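Local coordinates for conserved hypothetical protein (Bacteroides thetaiotaomicron, PDB 2FB6), which is of unknown function but folds as a small single-chain alpha/beta protein with a parallel five-stranded sheet flanked by helices, at residues 30-33 / 34-38; 55-58 / 59-62. All coordinates share one frame; numbering follows the deposited sequence. Where two conformers were deposited one is given.

Contact 1 of 2, residues 30-33 / 34-38; sequences ALNS and KNRGW
The carbonyls of A30, L31 and N32 take up the amides of K34, N35 and R36, and S33 O takes those of the two residues after helix 19-36. K34 N reaches A30 O at 3.0 Å, N35 N reaches L31 O, and R36 N reaches N32 O at 2.9 Å. The helix then ends in a Schellman motif with weak bonds. W38 N reaches S33 O at 2.9 Å, and G37 N reaches K34 O at 3.4 Å. G37 N also bonds weakly to S33 O. The positive phi of G37 (83°), which favours glycine, turns the chain here. Two side-chain donors, N32 ND2 and S33 OG, look back up the helix, to M28 O and Y29 O. In the modelled conformer of R36, N32 OD1 lies over the centre of one guanidinium face, 3.2 Å from R36 CZ. The amide and guanidinium planes stand 77° apart, and this is no hydrogen bond. In the same conformer R36 CD rests on one face of the W38 indole, near its rim. S33 OG comes to the indole edge, 3.4 Å from W38 CE3. K34 in its modelled conformer has CG anti to its own nitrogen (chi1 -175°) and a bend at chi2, which carries NZ off to K40 O. This is the end of the helix in a beta-alpha-beta unit. L31, K34 and N35 touch helix 58-70, while S33 and K34 pack on I42 of strand 41-46, the next strand of the unit.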
ATOM      1  N   ALA A  30       7.986   3.253   5.320  1.00 12.01           N
ATOM      2  CA  ALA A  30       6.590   3.383   5.708  1.00 11.41           C
ATOM      3  C   ALA A  30       6.414   3.084   7.203  1.00 11.61           C
ATOM      4  O   ALA A  30       5.760   3.855   7.951  1.00 12.38           O
ATOM      5  CB  ALA A  30       5.714   2.476   4.859  1.00 11.64           C
ATOM      6  N   LEU A  31       7.030   1.994   7.657  1.00 11.98           N
ATOM      7  CA  LEU A  31       6.900   1.599   9.069  1.00 12.60           C
ATOM      8  C   LEU A  31       7.494   2.631  10.009  1.00 12.41           C
ATOM      9  O   LEU A  31       6.872   3.013  11.018  1.00 13.08           O
ATOM     10  CB  LEU A  31       7.535   0.228   9.323  1.00 13.02           C
ATOM     11  CG  LEU A  31       6.655  -0.949   8.951  1.00 15.03           C
ATOM     12  CD1 LEU A  31       7.497  -2.202   8.800  1.00 17.06           C
ATOM     13  CD2 LEU A  31       5.577  -1.117  10.040  1.00 15.90           C
ATOM     14  N   ASN A  32       8.703   3.088   9.693  1.00 12.19           N
ATOM     15  CA  ASN A  32       9.354   4.068  10.559  1.00 12.26           C
ATOM     16  C   ASN A  32       8.608   5.391  10.544  1.00 12.74           C
ATOM     17  O   ASN A  32       8.434   6.029  11.593  1.00 13.18           O
ATOM     18  CB  ASN A  32      10.817   4.249  10.169  1.00 12.33           C
ATOM     19  CG  ASN A  32      11.702   3.192  10.792  1.00 14.40           C
ATOM     20  OD1 ASN A  32      12.238   3.397  11.876  1.00 18.01           O
ATOM     21  ND2 ASN A  32      11.834   2.037  10.128  1.00 15.55           N
ATOM     22  N   SER A  33       8.158   5.801   9.358  1.00 12.27           N
ATOM     23  CA  SER A  33       7.377   7.032   9.235  1.00 12.73           C
ATOM     24  C   SER A  33       6.143   7.001  10.114  1.00 13.04           C
ATOM     25  O   SER A  33       5.832   8.003  10.787  1.00 12.87           O
ATOM     26  CB  SER A  33       6.937   7.281   7.790  1.00 12.36           C
ATOM     27  OG  SER A  33       8.025   7.652   6.983  1.00 13.73           O
ATOM     28  N   LYS A  34       5.417   5.880  10.069  1.00 12.82           N
ATOM     29  CA  LYS A  34       4.176   5.749  10.832  0.50 13.29           C
ATOM     30  C   LYS A  34       4.467   5.692  12.327  1.00 13.57           C
ATOM     31  O   LYS A  34       3.849   6.405  13.122  1.00 13.73           O
ATOM     32  CB  LYS A  34       3.393   4.506  10.391  0.50 13.37           C
ATOM     33  CG  LYS A  34       2.024   4.353  11.038  0.50 13.50           C
ATOM     34  CD  LYS A  34       1.042   5.417  10.565  0.50 13.47           C
ATOM     35  CE  LYS A  34      -0.267   5.328  11.338  0.50 14.13           C
ATOM     36  NZ  LYS A  34      -1.260   6.339  10.889  0.50 15.45           N
ATOM     37  N   ASN A  35       5.418   4.850  12.705  1.00 13.79           N
ATOM     38  CA  ASN A  35       5.709   4.669  14.118  1.00 14.15           C
ATOM     39  C   ASN A  35       6.298   5.917  14.795  1.00 14.57           C
ATOM     40  O   ASN A  35       6.032   6.160  15.975  1.00 15.42           O
ATOM     41  CB  ASN A  35       6.581   3.427  14.350  1.00 14.39           C
ATOM     42  CG  ASN A  35       5.817   2.134  14.199  1.00 15.76           C
ATOM     43  OD1 ASN A  35       4.625   2.051  14.489  1.00 18.37           O
ATOM     44  ND2 ASN A  35       6.516   1.100  13.746  1.00 18.36           N
ATOM     45  N   ARG A  36       7.048   6.719  14.040  1.00 14.18           N
ATOM     46  CA  ARG A  36       7.714   7.901  14.593  0.50 14.88           C
ATOM     47  C   ARG A  36       6.928   9.191  14.386  1.00 14.97           C
ATOM     48  O   ARG A  36       7.304  10.244  14.919  1.00 15.98           O
ATOM     49  CB  ARG A  36       9.118   8.050  14.008  0.50 15.17           C
ATOM     50  CG  ARG A  36      10.030   6.901  14.348  0.50 16.12           C
ATOM     51  CD  ARG A  36      11.406   7.084  13.755  0.50 19.85           C
ATOM     52  NE  ARG A  36      12.281   5.986  14.147  0.50 18.55           N
ATOM     53  CZ  ARG A  36      13.478   5.735  13.623  0.50 27.55           C
ATOM     54  NH1 ARG A  36      13.976   6.500  12.662  0.50 20.88           N
ATOM     55  NH2 ARG A  36      14.174   4.706  14.073  0.50 20.76           N
ATOM     56  N   GLY A  37       5.855   9.113  13.608  1.00 14.40           N
ATOM     57  CA  GLY A  37       4.980  10.266  13.423  1.00 13.97           C
ATOM     58  C   GLY A  37       5.473  11.230  12.362  1.00 13.97           C
ATOM     59  O   GLY A  37       5.020  12.375  12.302  1.00 15.24           O
ATOM     60  N   TRP A  38       6.381  10.765  11.499  1.00 13.68           N
ATOM     61  CA  TRP A  38       6.837  11.596  10.384  1.00 12.91           C
ATOM     62  C   TRP A  38       5.701  11.886   9.408  1.00 12.62           C
ATOM     63  O   TRP A  38       5.637  12.968   8.818  1.00 13.23           O
ATOM     64  CB  TRP A  38       7.978  10.920   9.621  1.00 13.55           C
ATOM     65  CG  TRP A  38       9.206  10.660  10.438  1.00 14.09           C
ATOM     66  CD1 TRP A  38       9.566  11.264  11.611  1.00 14.84           C
ATOM     67  CD2 TRP A  38      10.272   9.755  10.109  1.00 13.47           C
ATOM     68  NE1 TRP A  38      10.781  10.763  12.055  1.00 16.07           N
ATOM     69  CE2 TRP A  38      11.231   9.837  11.146  1.00 15.01           C
ATOM     70  CE3 TRP A  38      10.489   8.858   9.052  1.00 14.59           C
ATOM     71  CZ2 TRP A  38      12.405   9.072  11.142  1.00 15.30           C
ATOM     72  CZ3 TRP A  38      11.653   8.087   9.059  1.00 14.14           C
ATOM     73  CH2 TRP A  38      12.593   8.204  10.096  1.00 15.03           C
TER

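Contact 2 of 2, residues 55-58 / 59-62; sequences ANDT and QVQT
D57 leaves helical geometry with an extended backbone, so the helical run is interrupted between helix 49-56 and helix 58-70, and the chain then turns straight into T58 and Q59. The motif is an N-cap. D57 OD1 accepts from V60 N at 3.0 Å, met on the anti side and 33° out of the carboxylate plane. The CG of D57 is trans to the main-chain nitrogen (chi1 -169°), which swings the carboxylate over the first amides of the new helix; OD1 is also 2.9 Å from Q59 N. V60 crosses the D57 side chain at about a right angle, with V60 CG2 3.7 Å from D57 CG. The other carboxylate oxygen, OD2, makes a salt bridge with K19. Helical bonding starts at once: Q61 N reaches D57 O at 3.0 Å, and T62 N reaches T58 O. Q61 folds back beside the interruption. The extended end of its side chain carries NE2 to V54 O in the preceding helix. An alanine in place of Q61 would leave V54 O without this donor and is likely to weaken the tie between the two helices. Q61 also touches L93, and V60 packs on F23, L53 and V54. Nearer the backbone, Q61 CG lies against the carbonyl of the N-cap residue, 3.3 Å from D57 O.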
ATOM      1  N   ALA A  55       0.686 -11.917  -2.622  1.00 13.96           N
ATOM      2  CA  ALA A  55      -0.150 -13.106  -2.531  1.00 14.69           C
ATOM      3  C   ALA A  55       0.656 -14.366  -2.280  1.00 15.76           C
ATOM      4  O   ALA A  55       0.163 -15.297  -1.650  1.00 16.54           O
ATOM      5  CB  ALA A  55      -0.971 -13.263  -3.802  1.00 15.13           C
ATOM      6  N   ASN A  56       1.883 -14.381  -2.798  1.00 16.17           N
ATOM      7  CA  ASN A  56       2.671 -15.599  -2.860  1.00 17.97           C
ATOM      8  C   ASN A  56       3.854 -15.684  -1.896  1.00 18.22           C
ATOM      9  O   ASN A  56       4.371 -16.778  -1.667  1.00 20.27           O
ATOM     10  CB  ASN A  56       3.152 -15.820  -4.293  1.00 18.88           C
ATOM     11  CG  ASN A  56       2.031 -16.266  -5.228  1.00 22.22           C
ATOM     12  OD1 ASN A  56       1.585 -15.506  -6.089  1.00 26.61           O
ATOM     13  ND2 ASN A  56       1.570 -17.511  -5.055  1.00 25.46           N
ATOM     14  N   ASP A  57       4.289 -14.556  -1.341  1.00 17.12           N
ATOM     15  CA  ASP A  57       5.543 -14.549  -0.587  1.00 16.06           C
ATOM     16  C   ASP A  57       5.299 -14.329   0.893  1.00 15.31           C
ATOM     17  O   ASP A  57       4.918 -13.230   1.309  1.00 14.69           O
ATOM     18  CB  ASP A  57       6.481 -13.476  -1.133  1.00 16.51           C
ATOM     19  CG  ASP A  57       7.879 -13.601  -0.577  1.00 18.48           C
ATOM     20  OD1 ASP A  57       8.042 -13.454   0.646  1.00 18.77           O
ATOM     21  OD2 ASP A  57       8.805 -13.846  -1.384  1.00 21.56           O
ATOM     22  N   THR A  58       5.549 -15.373   1.687  1.00 14.37           N
ATOM     23  CA  THR A  58       5.247 -15.300   3.111  0.50 14.43           C
ATOM     24  C   THR A  58       6.082 -14.260   3.852  1.00 13.92           C
ATOM     25  O   THR A  58       5.581 -13.651   4.793  1.00 13.65           O
ATOM     26  CB  THR A  58       5.349 -16.664   3.824  0.50 14.99           C
ATOM     27  OG1 THR A  58       6.606 -17.268   3.517  0.50 16.56           O
ATOM     28  CG2 THR A  58       4.217 -17.589   3.393  0.50 15.51           C
ATOM     29  N   GLN A  59       7.337 -14.045   3.432  1.00 13.26           N
ATOM     30  CA  GLN A  59       8.157 -13.003   4.063  1.00 13.63           C
ATOM     31  C   GLN A  59       7.565 -11.611   3.825  1.00 12.96           C
ATOM     32  O   GLN A  59       7.535 -10.783   4.737  1.00 13.41           O
ATOM     33  CB  GLN A  59       9.620 -13.050   3.602  1.00 13.72           C
ATOM     34  CG  GLN A  59      10.388 -14.227   4.204  1.00 15.25           C
ATOM     35  CD  GLN A  59      11.830 -14.281   3.762  1.00 15.26           C
ATOM     36  OE1 GLN A  59      12.384 -15.366   3.541  1.00 19.14           O
ATOM     37  NE2 GLN A  59      12.465 -13.124   3.672  1.00 17.04           N
ATOM     38  N   VAL A  60       7.082 -11.363   2.605  1.00 12.89           N
ATOM     39  CA  VAL A  60       6.391 -10.096   2.318  1.00 12.48           C
ATOM     40  C   VAL A  60       5.096  -9.988   3.155  1.00 12.49           C
ATOM     41  O   VAL A  60       4.772  -8.925   3.677  1.00 12.48           O
ATOM     42  CB  VAL A  60       6.114  -9.947   0.805  1.00 12.37           C
ATOM     43  CG1 VAL A  60       5.315  -8.683   0.487  1.00 13.54           C
ATOM     44  CG2 VAL A  60       7.428  -9.945   0.027  1.00 12.87           C
ATOM     45  N   GLN A  61       4.351 -11.084   3.289  1.00 12.35           N
ATOM     46  CA  GLN A  61       3.134 -11.061   4.121  1.00 12.76           C
ATOM     47  C   GLN A  61       3.413 -10.648   5.564  1.00 13.23           C
ATOM     48  O   GLN A  61       2.630  -9.921   6.160  1.00 13.27           O
ATOM     49  CB  GLN A  61       2.407 -12.405   4.048  1.00 13.74           C
ATOM     50  CG  GLN A  61       1.932 -12.683   2.644  1.00 13.30           C
ATOM     51  CD  GLN A  61       1.299 -14.027   2.482  1.00 15.64           C
ATOM     52  OE1 GLN A  61       1.217 -14.813   3.424  1.00 18.51           O
ATOM     53  NE2 GLN A  61       0.848 -14.306   1.269  1.00 15.73           N
ATOM     54  N   THR A  62       4.520 -11.119   6.129  1.00 13.71           N
ATOM     55  CA  THR A  62       4.897 -10.695   7.471  1.00 14.41           C
ATOM     56  C   THR A  62       5.043  -9.182   7.558  1.00 14.49           C
ATOM     57  O   THR A  62       4.565  -8.582   8.524  1.00 14.11           O
ATOM     58  CB  THR A  62       6.182 -11.424   7.901  1.00 15.14           C
ATOM     59  OG1 THR A  62       5.930 -12.823   7.787  1.00 16.87           O
ATOM     60  CG2 THR A  62       6.588 -11.089   9.359  1.00 16.34           C
TER

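How the contacts relate
Contact 1 ends a helix, and contact 2 joins the end of one helix to the start of the next. They follow in series along the chain, with strand 41-46 and most of helix 49-56 between them. Their centres are about 21 Å apart and their nearest atoms about 7 Å apart, so they do not touch. Helices 19-36 and 58-70 connect them, because these two helices lie against each other. Contact 1, at the end of helix 19-36, sits near the far end of helix 58-70. Contact 2, at the start of helix 58-70, sits near the start of helix 19-36. Each centre lies about 14 Å from the centre of the chain. No active site or ligand is known here to relate them to.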